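Local coordinates for hypothetical protein TM1631 (Thermotoga maritima, PDB 1VPQ), which is of unknown function but belongs to the DUF72 family, whose members share a TIM-barrel-type fold, at residues Leu170-Lys184 / Ile194-Asn208. Sequence-based numbering, arbitrary orientation.
Sequences LRNHGITFVVVDEPK and ITTTDYAYFRFHGRN. With SO4 (sulfate ion), chain B.
Val179 and Phe202 lie side by side on one face of neighbouring parallel strands, 176-181 and 199-204, of the TIM-type barrel. Val179 CB sits 3.7 Å from Phe202 CD2, and its CG2 leans over the ring near the rim. On the other face, Val178 CG1 fits against the aliphatic part of Arg203, 3.7 Å from its CG. Val180 CG1 meets His205 CD2 at 3.4 Å, and Glu182 CG comes to the edge of the same imidazole. Four backbone bonds join the segments. At the strands' N-terminal ends, Thr196 CG2 fills the hollow between Leu170 CB and Phe177 CB. Thr196 OG1, held between backbone N and carbonyl carbon (chi1 57°), donates a hydrogen bond to Ile175 O, 2.5 Å away, on a lone pair.

Arg207, just past strand 199-204, grips Asp181 side-on in a salt bridge: Arg207 NE meets the syn lone pair of Asp181 OD2 at 2.9 Å. Opposite Arg207 NH2 across the carboxylate plane, Lys184 NZ forms a second salt bridge to Asp181 OD1. Tyr224 also bonds OD2, and Arg207 NH1 pairs with Glu228. A leucine in place of Arg207 would probably leave Asp181 with less charge compensation and Glu228 without this partner. Arg203, paired with Glu54 and Glu155, holds a sulfate, probably from the crystallisation liquor, with Lys84, Arg157 and Tyr220. Such basic groups are consistent with an anion pocket at the barrel's C-terminal end.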
ATOM      1  N   LEU A 170      14.234  -8.614   7.771  1.00 30.76           N
ATOM      2  CA  LEU A 170      13.800  -7.277   7.383  1.00 30.37           C
ATOM      3  C   LEU A 170      14.651  -6.218   8.090  1.00 30.32           C
ATOM      4  O   LEU A 170      15.205  -5.350   7.439  1.00 29.99           O
ATOM      5  CB  LEU A 170      12.316  -7.075   7.683  1.00 30.19           C
ATOM      6  CG  LEU A 170      11.321  -7.960   6.920  1.00 30.04           C
ATOM      7  CD1 LEU A 170       9.914  -7.701   7.395  1.00 30.26           C
ATOM      8  CD2 LEU A 170      11.398  -7.749   5.417  1.00 29.29           C
ATOM      9  N   ARG A 171      14.750  -6.314   9.413  1.00 30.54           N
ATOM     10  CA  ARG A 171      15.632  -5.450  10.219  1.00 31.25           C
ATOM     11  C   ARG A 171      17.100  -5.407   9.781  1.00 31.14           C
ATOM     12  O   ARG A 171      17.768  -4.359   9.880  1.00 32.24           O
ATOM     13  CB  ARG A 171      15.609  -5.888  11.690  1.00 31.72           C
ATOM     14  CG  ARG A 171      14.486  -5.286  12.510  1.00 33.37           C
ATOM     15  CD  ARG A 171      14.598  -5.703  13.972  1.00 36.11           C
ATOM     16  NE  ARG A 171      13.685  -6.797  14.292  1.00 38.68           N
ATOM     17  CZ  ARG A 171      12.432  -6.651  14.736  1.00 41.27           C
ATOM     18  NH1 ARG A 171      11.897  -5.442  14.938  1.00 41.62           N
ATOM     19  NH2 ARG A 171      11.696  -7.734  14.988  1.00 42.13           N
ATOM     20  N   ASN A 172      17.640  -6.546   9.360  1.00 30.78           N
ATOM     21  CA  ASN A 172      19.047  -6.588   8.958  1.00 30.10           C
ATOM     22  C   ASN A 172      19.265  -5.924   7.606  1.00 29.88           C
ATOM     23  O   ASN A 172      20.385  -5.538   7.278  1.00 29.53           O
ATOM     24  CB  ASN A 172      19.575  -8.018   8.933  1.00 30.12           C
ATOM     25  CG  ASN A 172      20.004  -8.509  10.302  1.00 29.97           C
ATOM     26  OD1 ASN A 172      20.548  -7.764  11.108  1.00 31.18           O
ATOM     27  ND2 ASN A 172      19.776  -9.780  10.559  1.00 30.86           N
ATOM     28  N   HIS A 173      18.186  -5.780   6.839  1.00 29.37           N
ATOM     29  CA  HIS A 173      18.256  -5.208   5.500  1.00 29.38           C
ATOM     30  C   HIS A 173      17.489  -3.901   5.325  1.00 29.56           C
ATOM     31  O   HIS A 173      17.382  -3.402   4.213  1.00 29.37           O
ATOM     32  CB  HIS A 173      17.797  -6.260   4.494  1.00 29.40           C
ATOM     33  CG  HIS A 173      18.654  -7.486   4.508  1.00 29.20           C
ATOM     34  ND1 HIS A 173      18.437  -8.535   5.374  1.00 28.68           N
ATOM     35  CD2 HIS A 173      19.773  -7.795   3.811  1.00 29.13           C
ATOM     36  CE1 HIS A 173      19.368  -9.454   5.185  1.00 28.95           C
ATOM     37  NE2 HIS A 173      20.188  -9.031   4.241  1.00 28.61           N
ATOM     38  N   GLY A 174      16.982  -3.340   6.426  1.00 29.78           N
ATOM     39  CA  GLY A 174      16.280  -2.049   6.410  1.00 29.94           C
ATOM     40  C   GLY A 174      15.049  -2.016   5.516  1.00 30.34           C
ATOM     41  O   GLY A 174      14.799  -1.031   4.811  1.00 30.26           O
ATOM     42  N   ILE A 175      14.282  -3.099   5.537  1.00 30.70           N
ATOM     43  CA  ILE A 175      13.012  -3.163   4.813  1.00 30.90           C
ATOM     44  C   ILE A 175      11.868  -2.915   5.787  1.00 31.09           C
ATOM     45  O   ILE A 175      11.767  -3.569   6.820  1.00 30.93           O
ATOM     46  CB  ILE A 175      12.815  -4.512   4.116  1.00 30.93           C
ATOM     47  CG1 ILE A 175      13.945  -4.754   3.105  1.00 31.45           C
ATOM     48  CG2 ILE A 175      11.451  -4.554   3.413  1.00 30.97           C
ATOM     49  CD1 ILE A 175      14.084  -6.197   2.643  1.00 32.17           C
ATOM     50  N   THR A 176      11.018  -1.952   5.450  1.00 31.46           N
ATOM     51  CA  THR A 176       9.875  -1.599   6.275  1.00 31.54           C
ATOM     52  C   THR A 176       8.798  -2.693   6.172  1.00 32.17           C
ATOM     53  O   THR A 176       8.428  -3.136   5.079  1.00 31.63           O
ATOM     54  CB  THR A 176       9.318  -0.213   5.862  1.00 31.61           C
ATOM     55  OG1 THR A 176      10.296   0.801   6.155  1.00 29.78           O
ATOM     56  CG2 THR A 176       8.009   0.111   6.582  1.00 31.49           C
ATOM     57  N   PHE A 177       8.319  -3.130   7.333  1.00 32.78           N
ATOM     58  CA  PHE A 177       7.306  -4.171   7.427  1.00 33.30           C
ATOM     59  C   PHE A 177       5.894  -3.603   7.218  1.00 33.47           C
ATOM     60  O   PHE A 177       5.489  -2.652   7.894  1.00 33.75           O
ATOM     61  CB  PHE A 177       7.397  -4.871   8.791  1.00 33.35           C
ATOM     62  CG  PHE A 177       6.308  -5.871   9.018  1.00 34.13           C
ATOM     63  CD1 PHE A 177       6.281  -7.061   8.300  1.00 34.79           C
ATOM     64  CD2 PHE A 177       5.292  -5.616   9.924  1.00 35.01           C
ATOM     65  CE1 PHE A 177       5.275  -7.981   8.494  1.00 35.00           C
ATOM     66  CE2 PHE A 177       4.282  -6.529  10.121  1.00 35.41           C
ATOM     67  CZ  PHE A 177       4.266  -7.707   9.402  1.00 35.63           C
ATOM     68  N   VAL A 178       5.153  -4.187   6.275  1.00 33.52           N
ATOM     69  CA  VAL A 178       3.766  -3.807   6.043  1.00 33.23           C
ATOM     70  C   VAL A 178       2.844  -4.508   7.031  1.00 33.11           C
ATOM     71  O   VAL A 178       2.638  -5.720   6.955  1.00 33.38           O
ATOM     72  CB  VAL A 178       3.325  -4.132   4.616  1.00 33.23           C
ATOM     73  CG1 VAL A 178       1.839  -3.819   4.421  1.00 33.23           C
ATOM     74  CG2 VAL A 178       4.153  -3.329   3.632  1.00 33.48           C
ATOM     75  N   VAL A 179       2.295  -3.737   7.962  1.00 33.00           N
ATOM     76  CA  VAL A 179       1.333  -4.261   8.931  1.00 32.67           C
ATOM     77  C   VAL A 179      -0.013  -4.368   8.220  1.00 32.30           C
ATOM     78  O   VAL A 179      -0.561  -3.368   7.771  1.00 32.01           O
ATOM     79  CB  VAL A 179       1.182  -3.354  10.166  1.00 32.58           C
ATOM     80  CG1 VAL A 179       0.147  -3.939  11.133  1.00 32.57           C
ATOM     81  CG2 VAL A 179       2.528  -3.145  10.863  1.00 32.35           C
ATOM     82  N   VAL A 180      -0.540  -5.584   8.135  1.00 32.10           N
ATOM     83  CA  VAL A 180      -1.720  -5.844   7.317  1.00 31.83           C
ATOM     84  C   VAL A 180      -2.921  -6.258   8.158  1.00 32.05           C
ATOM     85  O   VAL A 180      -2.799  -7.077   9.077  1.00 32.14           O
ATOM     86  CB  VAL A 180      -1.479  -6.981   6.312  0.65 31.80           C
ATOM     87  CG1 VAL A 180      -2.700  -7.178   5.411  0.65 32.15           C
ATOM     88  CG2 VAL A 180      -0.285  -6.707   5.472  0.65 31.80           C
ATOM     89  N   ASP A 181      -4.082  -5.691   7.828  1.00 31.81           N
ATOM     90  CA  ASP A 181      -5.348  -6.271   8.244  1.00 31.79           C
ATOM     91  C   ASP A 181      -6.062  -6.874   7.032  1.00 31.63           C
ATOM     92  O   ASP A 181      -6.383  -6.179   6.064  1.00 31.45           O
ATOM     93  CB  ASP A 181      -6.254  -5.275   8.964  1.00 31.70           C
ATOM     94  CG  ASP A 181      -7.366  -5.975   9.727  1.00 31.59           C
ATOM     95  OD1 ASP A 181      -7.074  -6.570  10.788  1.00 30.17           O
ATOM     96  OD2 ASP A 181      -8.520  -5.959   9.246  1.00 31.07           O
ATOM     97  N   GLU A 182      -6.292  -8.179   7.135  1.00 31.56           N
ATOM     98  CA  GLU A 182      -6.816  -9.040   6.087  1.00 31.54           C
ATOM     99  C   GLU A 182      -7.906  -9.891   6.709  1.00 31.00           C
ATOM    100  O   GLU A 182      -8.040  -9.908   7.927  1.00 31.45           O
ATOM    101  CB  GLU A 182      -5.708  -9.996   5.633  1.00 32.10           C
ATOM    102  CG  GLU A 182      -5.009  -9.635   4.358  1.00 33.46           C
ATOM    103  CD  GLU A 182      -3.771 -10.467   4.137  1.00 34.25           C
ATOM    104  OE1 GLU A 182      -3.775 -11.667   4.466  1.00 36.26           O
ATOM    105  OE2 GLU A 182      -2.777  -9.922   3.635  1.00 37.92           O
ATOM    106  N   PRO A 183      -8.661 -10.648   5.887  1.00 30.21           N
ATOM    107  CA  PRO A 183      -9.592 -11.639   6.441  1.00 29.68           C
ATOM    108  C   PRO A 183      -8.971 -12.601   7.481  1.00 29.17           C
ATOM    109  O   PRO A 183      -7.773 -12.925   7.416  1.00 28.96           O
ATOM    110  CB  PRO A 183     -10.060 -12.395   5.198  1.00 29.76           C
ATOM    111  CG  PRO A 183      -9.943 -11.418   4.100  1.00 29.71           C
ATOM    112  CD  PRO A 183      -8.719 -10.610   4.417  1.00 30.12           C
ATOM    113  N   LYS A 184      -9.786 -13.026   8.444  1.00 28.52           N
ATOM    114  CA  LYS A 184      -9.337 -13.924   9.512  1.00 28.11           C
ATOM    115  C   LYS A 184      -9.639 -15.356   9.094  1.00 27.63           C
ATOM    116  O   LYS A 184     -10.544 -16.013   9.623  1.00 27.39           O
ATOM    117  CB  LYS A 184      -9.997 -13.576  10.859  1.00 28.06           C
ATOM    118  CG  LYS A 184      -9.977 -12.087  11.222  1.00 28.14           C
ATOM    119  CD  LYS A 184      -8.616 -11.435  11.031  1.00 28.15           C
ATOM    120  CE  LYS A 184      -8.581 -10.029  11.617  1.00 28.37           C
ATOM    121  NZ  LYS A 184      -7.249  -9.388  11.435  1.00 28.66           N
ATOM    122  N   ILE A 194       4.083  -4.303  14.183  1.00 31.62           N
ATOM    123  CA  ILE A 194       5.523  -4.398  14.438  1.00 31.47           C
ATOM    124  C   ILE A 194       6.278  -3.472  13.494  1.00 31.24           C
ATOM    125  O   ILE A 194       5.867  -3.273  12.339  1.00 30.05           O
ATOM    126  CB  ILE A 194       6.030  -5.855  14.224  1.00 31.64           C
ATOM    127  CG1 ILE A 194       5.587  -6.752  15.378  1.00 31.32           C
ATOM    128  CG2 ILE A 194       7.565  -5.923  14.106  1.00 32.12           C
ATOM    129  CD1 ILE A 194       5.669  -8.205  15.038  1.00 31.56           C
ATOM    130  N   THR A 195       7.384  -2.914  13.989  1.00 30.65           N
ATOM    131  CA  THR A 195       8.269  -2.103  13.150  1.00 30.99           C
ATOM    132  C   THR A 195       9.642  -2.762  12.986  1.00 30.66           C
ATOM    133  O   THR A 195      10.227  -3.256  13.946  1.00 30.43           O
ATOM    134  CB  THR A 195       8.474  -0.674  13.716  1.00 31.01           C
ATOM    135  OG1 THR A 195       8.956  -0.748  15.063  1.00 31.56           O
ATOM    136  CG2 THR A 195       7.176   0.103  13.683  1.00 31.30           C
ATOM    137  N   THR A 196      10.136  -2.759  11.752  1.00 30.26           N
ATOM    138  CA  THR A 196      11.461  -3.277  11.421  1.00 29.69           C
ATOM    139  C   THR A 196      12.442  -2.162  11.030  1.00 29.28           C
ATOM    140  O   THR A 196      13.628  -2.424  10.829  1.00 28.71           O
ATOM    141  CB  THR A 196      11.367  -4.233  10.242  1.00 29.72           C
ATOM    142  OG1 THR A 196      10.763  -3.550   9.141  1.00 29.75           O
ATOM    143  CG2 THR A 196      10.535  -5.449  10.602  1.00 30.29           C
ATOM    144  N   THR A 197      11.926  -0.935  10.905  1.00 28.94           N
ATOM    145  CA  THR A 197      12.679   0.217  10.415  1.00 28.53           C
ATOM    146  C   THR A 197      12.263   1.453  11.214  1.00 28.38           C
ATOM    147  O   THR A 197      11.741   1.325  12.318  1.00 28.23           O
ATOM    148  CB  THR A 197      12.423   0.451   8.903  1.00 28.67           C
ATOM    149  OG1 THR A 197      11.032   0.697   8.681  1.00 27.41           O
ATOM    150  CG2 THR A 197      12.850  -0.753   8.085  1.00 28.39           C
ATOM    151  N   ASP A 198      12.522   2.636  10.660  1.00 28.13           N
ATOM    152  CA  ASP A 198      12.077   3.904  11.239  1.00 27.90           C
ATOM    153  C   ASP A 198      10.897   4.480  10.454  1.00 27.94           C
ATOM    154  O   ASP A 198      10.674   5.696  10.450  1.00 28.15           O
ATOM    155  CB  ASP A 198      13.239   4.908  11.319  1.00 28.07           C
ATOM    156  CG  ASP A 198      13.890   5.193   9.963  1.00 28.02           C
ATOM    157  OD1 ASP A 198      13.621   4.466   8.986  1.00 28.07           O
ATOM    158  OD2 ASP A 198      14.690   6.143   9.882  1.00 27.17           O
ATOM    159  N   TYR A 199      10.152   3.588   9.797  1.00 27.45           N
ATOM    160  CA  TYR A 199       8.855   3.896   9.207  1.00 27.53           C
ATOM    161  C   TYR A 199       7.886   2.744   9.456  1.00 27.42           C
ATOM    162  O   TYR A 199       8.291   1.579   9.509  1.00 27.44           O
ATOM    163  CB  TYR A 199       8.989   4.156   7.702  1.00 27.41           C
ATOM    164  CG  TYR A 199       9.786   5.401   7.415  1.00 26.98           C
ATOM    165  CD1 TYR A 199       9.182   6.649   7.444  1.00 27.01           C
ATOM    166  CD2 TYR A 199      11.155   5.336   7.157  1.00 27.15           C
ATOM    167  CE1 TYR A 199       9.916   7.808   7.204  1.00 26.99           C
ATOM    168  CE2 TYR A 199      11.901   6.491   6.916  1.00 26.81           C
ATOM    169  CZ  TYR A 199      11.272   7.723   6.941  1.00 27.30           C
ATOM    170  OH  TYR A 199      11.989   8.879   6.705  1.00 26.47           O
ATOM    171  N   ALA A 200       6.614   3.084   9.646  1.00 27.48           N
ATOM    172  CA  ALA A 200       5.530   2.091   9.677  1.00 27.59           C
ATOM    173  C   ALA A 200       4.675   2.239   8.430  1.00 27.56           C
ATOM    174  O   ALA A 200       4.540   3.331   7.883  1.00 27.34           O
ATOM    175  CB  ALA A 200       4.676   2.251  10.914  1.00 27.63           C
ATOM    176  N   TYR A 201       4.101   1.120   8.000  1.00 27.79           N
ATOM    177  CA  TYR A 201       3.270   1.060   6.814  1.00 27.89           C
ATOM    178  C   TYR A 201       2.110   0.112   7.108  1.00 28.10           C
ATOM    179  O   TYR A 201       2.341  -1.056   7.398  1.00 28.44           O
ATOM    180  CB  TYR A 201       4.101   0.552   5.636  1.00 28.03           C
ATOM    181  CG  TYR A 201       3.545   0.857   4.246  1.00 27.69           C
ATOM    182  CD1 TYR A 201       2.340   0.311   3.806  1.00 27.47           C
ATOM    183  CD2 TYR A 201       4.250   1.666   3.367  1.00 27.05           C
ATOM    184  CE1 TYR A 201       1.856   0.578   2.522  1.00 27.28           C
ATOM    185  CE2 TYR A 201       3.781   1.936   2.097  1.00 26.57           C
ATOM    186  CZ  TYR A 201       2.587   1.387   1.671  1.00 26.73           C
ATOM    187  OH  TYR A 201       2.125   1.670   0.398  1.00 26.30           O
ATOM    188  N   PHE A 202       0.875   0.609   7.044  1.00 28.20           N
ATOM    189  CA  PHE A 202      -0.305  -0.227   7.293  1.00 28.34           C
ATOM    190  C   PHE A 202      -1.118  -0.374   6.035  1.00 28.77           C
ATOM    191  O   PHE A 202      -1.329   0.606   5.328  1.00 28.77           O
ATOM    192  CB  PHE A 202      -1.213   0.390   8.353  1.00 28.16           C
ATOM    193  CG  PHE A 202      -0.586   0.487   9.696  1.00 27.93           C
ATOM    194  CD1 PHE A 202       0.381   1.457   9.955  1.00 27.60           C
ATOM    195  CD2 PHE A 202      -0.959  -0.378  10.712  1.00 27.43           C
ATOM    196  CE1 PHE A 202       0.973   1.554  11.212  1.00 27.48           C
ATOM    197  CE2 PHE A 202      -0.372  -0.287  11.967  1.00 28.24           C
ATOM    198  CZ  PHE A 202       0.598   0.685  12.216  1.00 27.27           C
ATOM    199  N   ARG A 203      -1.606  -1.587   5.781  1.00 29.10           N
ATOM    200  CA  ARG A 203      -2.553  -1.811   4.694  1.00 29.65           C
ATOM    201  C   ARG A 203      -3.775  -2.585   5.188  1.00 29.85           C
ATOM    202  O   ARG A 203      -3.634  -3.653   5.756  1.00 29.77           O
ATOM    203  CB  ARG A 203      -1.879  -2.538   3.535  1.00 29.76           C
ATOM    204  CG  ARG A 203      -0.768  -1.725   2.870  1.00 30.27           C
ATOM    205  CD  ARG A 203      -0.347  -2.359   1.561  1.00 30.60           C
ATOM    206  NE  ARG A 203      -1.265  -2.056   0.464  1.00 29.71           N
ATOM    207  CZ  ARG A 203      -1.635  -2.911  -0.491  1.00 29.73           C
ATOM    208  NH1 ARG A 203      -1.224  -4.167  -0.485  1.00 28.70           N
ATOM    209  NH2 ARG A 203      -2.461  -2.509  -1.446  1.00 30.97           N
ATOM    210  N   PHE A 204      -4.966  -2.025   4.967  1.00 30.13           N
ATOM    211  CA  PHE A 204      -6.224  -2.636   5.396  1.00 30.31           C
ATOM    212  C   PHE A 204      -7.050  -3.051   4.186  1.00 30.60           C
ATOM    213  O   PHE A 204      -7.488  -2.209   3.409  1.00 30.67           O
ATOM    214  CB  PHE A 204      -7.028  -1.663   6.267  1.00 30.24           C
ATOM    215  CG  PHE A 204      -6.251  -1.090   7.435  1.00 30.18           C
ATOM    216  CD1 PHE A 204      -5.445  -1.896   8.230  1.00 30.06           C
ATOM    217  CD2 PHE A 204      -6.353   0.254   7.754  1.00 30.14           C
ATOM    218  CE1 PHE A 204      -4.738  -1.361   9.310  1.00 30.37           C
ATOM    219  CE2 PHE A 204      -5.652   0.797   8.836  1.00 30.13           C
ATOM    220  CZ  PHE A 204      -4.846  -0.012   9.609  1.00 30.01           C
ATOM    221  N   HIS A 205      -7.258  -4.356   4.041  1.00 30.96           N
ATOM    222  CA  HIS A 205      -7.955  -4.929   2.878  1.00 31.13           C
ATOM    223  C   HIS A 205      -9.403  -5.293   3.161  1.00 30.83           C
ATOM    224  O   HIS A 205     -10.097  -5.819   2.281  1.00 30.59           O
ATOM    225  CB  HIS A 205      -7.240  -6.205   2.413  1.00 31.49           C
ATOM    226  CG  HIS A 205      -5.787  -6.013   2.115  1.00 32.21           C
ATOM    227  ND1 HIS A 205      -5.341  -5.170   1.124  1.00 33.07           N
ATOM    228  CD2 HIS A 205      -4.684  -6.571   2.662  1.00 32.80           C
ATOM    229  CE1 HIS A 205      -4.023  -5.205   1.084  1.00 34.28           C
ATOM    230  NE2 HIS A 205      -3.598  -6.046   2.009  1.00 34.26           N
ATOM    231  N   GLY A 206      -9.844  -5.039   4.389  1.00 30.63           N
ATOM    232  CA  GLY A 206     -11.114  -5.562   4.881  1.00 30.59           C
ATOM    233  C   GLY A 206     -11.000  -7.030   5.257  1.00 30.53           C
ATOM    234  O   GLY A 206      -9.929  -7.620   5.175  1.00 30.77           O
ATOM    235  N   ARG A 207     -12.122  -7.620   5.648  1.00 30.60           N
ATOM    236  CA  ARG A 207     -12.144  -8.962   6.220  1.00 30.89           C
ATOM    237  C   ARG A 207     -13.239  -9.821   5.627  1.00 31.01           C
ATOM    238  O   ARG A 207     -13.853 -10.631   6.323  1.00 30.88           O
ATOM    239  CB  ARG A 207     -12.354  -8.882   7.727  1.00 31.04           C
ATOM    240  CG  ARG A 207     -11.341  -8.046   8.429  1.00 31.16           C
ATOM    241  CD  ARG A 207     -11.718  -7.928   9.861  1.00 31.48           C
ATOM    242  NE  ARG A 207     -10.690  -7.241  10.609  1.00 32.00           N
ATOM    243  CZ  ARG A 207     -10.768  -6.962  11.903  1.00 32.57           C
ATOM    244  NH1 ARG A 207     -11.842  -7.314  12.612  1.00 31.98           N
ATOM    245  NH2 ARG A 207      -9.767  -6.325  12.488  1.00 32.79           N
ATOM    246  N   ASN A 208     -13.473  -9.637   4.334  1.00 31.26           N
ATOM    247  CA  ASN A 208     -14.445 -10.426   3.600  1.00 31.20           C
ATOM    248  C   ASN A 208     -14.157 -11.922   3.737  1.00 31.71           C
ATOM    249  O   ASN A 208     -13.128 -12.401   3.290  1.00 31.71           O
ATOM    250  CB  ASN A 208     -14.424 -10.003   2.124  1.00 31.04           C
ATOM    251  CG  ASN A 208     -15.556 -10.626   1.308  1.00 30.81           C
ATOM    252  OD1 ASN A 208     -16.327 -11.441   1.806  1.00 30.48           O
ATOM    253  ND2 ASN A 208     -15.648 -10.239   0.039  1.00 30.04           N
TER
HETATM  254  S   SO4 B 262      -3.480  -6.181  -2.687  1.00 49.31           S
HETATM  255  O1  SO4 B 262      -2.570  -6.681  -1.662  1.00 50.28           O
HETATM  256  O2  SO4 B 262      -3.483  -7.071  -3.842  1.00 50.49           O
HETATM  257  O3  SO4 B 262      -4.818  -6.124  -2.117  1.00 49.70           O
HETATM  258  O4  SO4 B 262      -3.033  -4.864  -3.129  1.00 49.48           O
HETATM  259  O   HOH W   1       8.622  -1.171   9.819  1.00 12.75           O
HETATM  260  O   HOH W   2       6.099  -1.493  10.134  1.00 15.93           O
HETATM  261  O   HOH W   3     -12.564 -12.435   8.401  1.00 18.34           O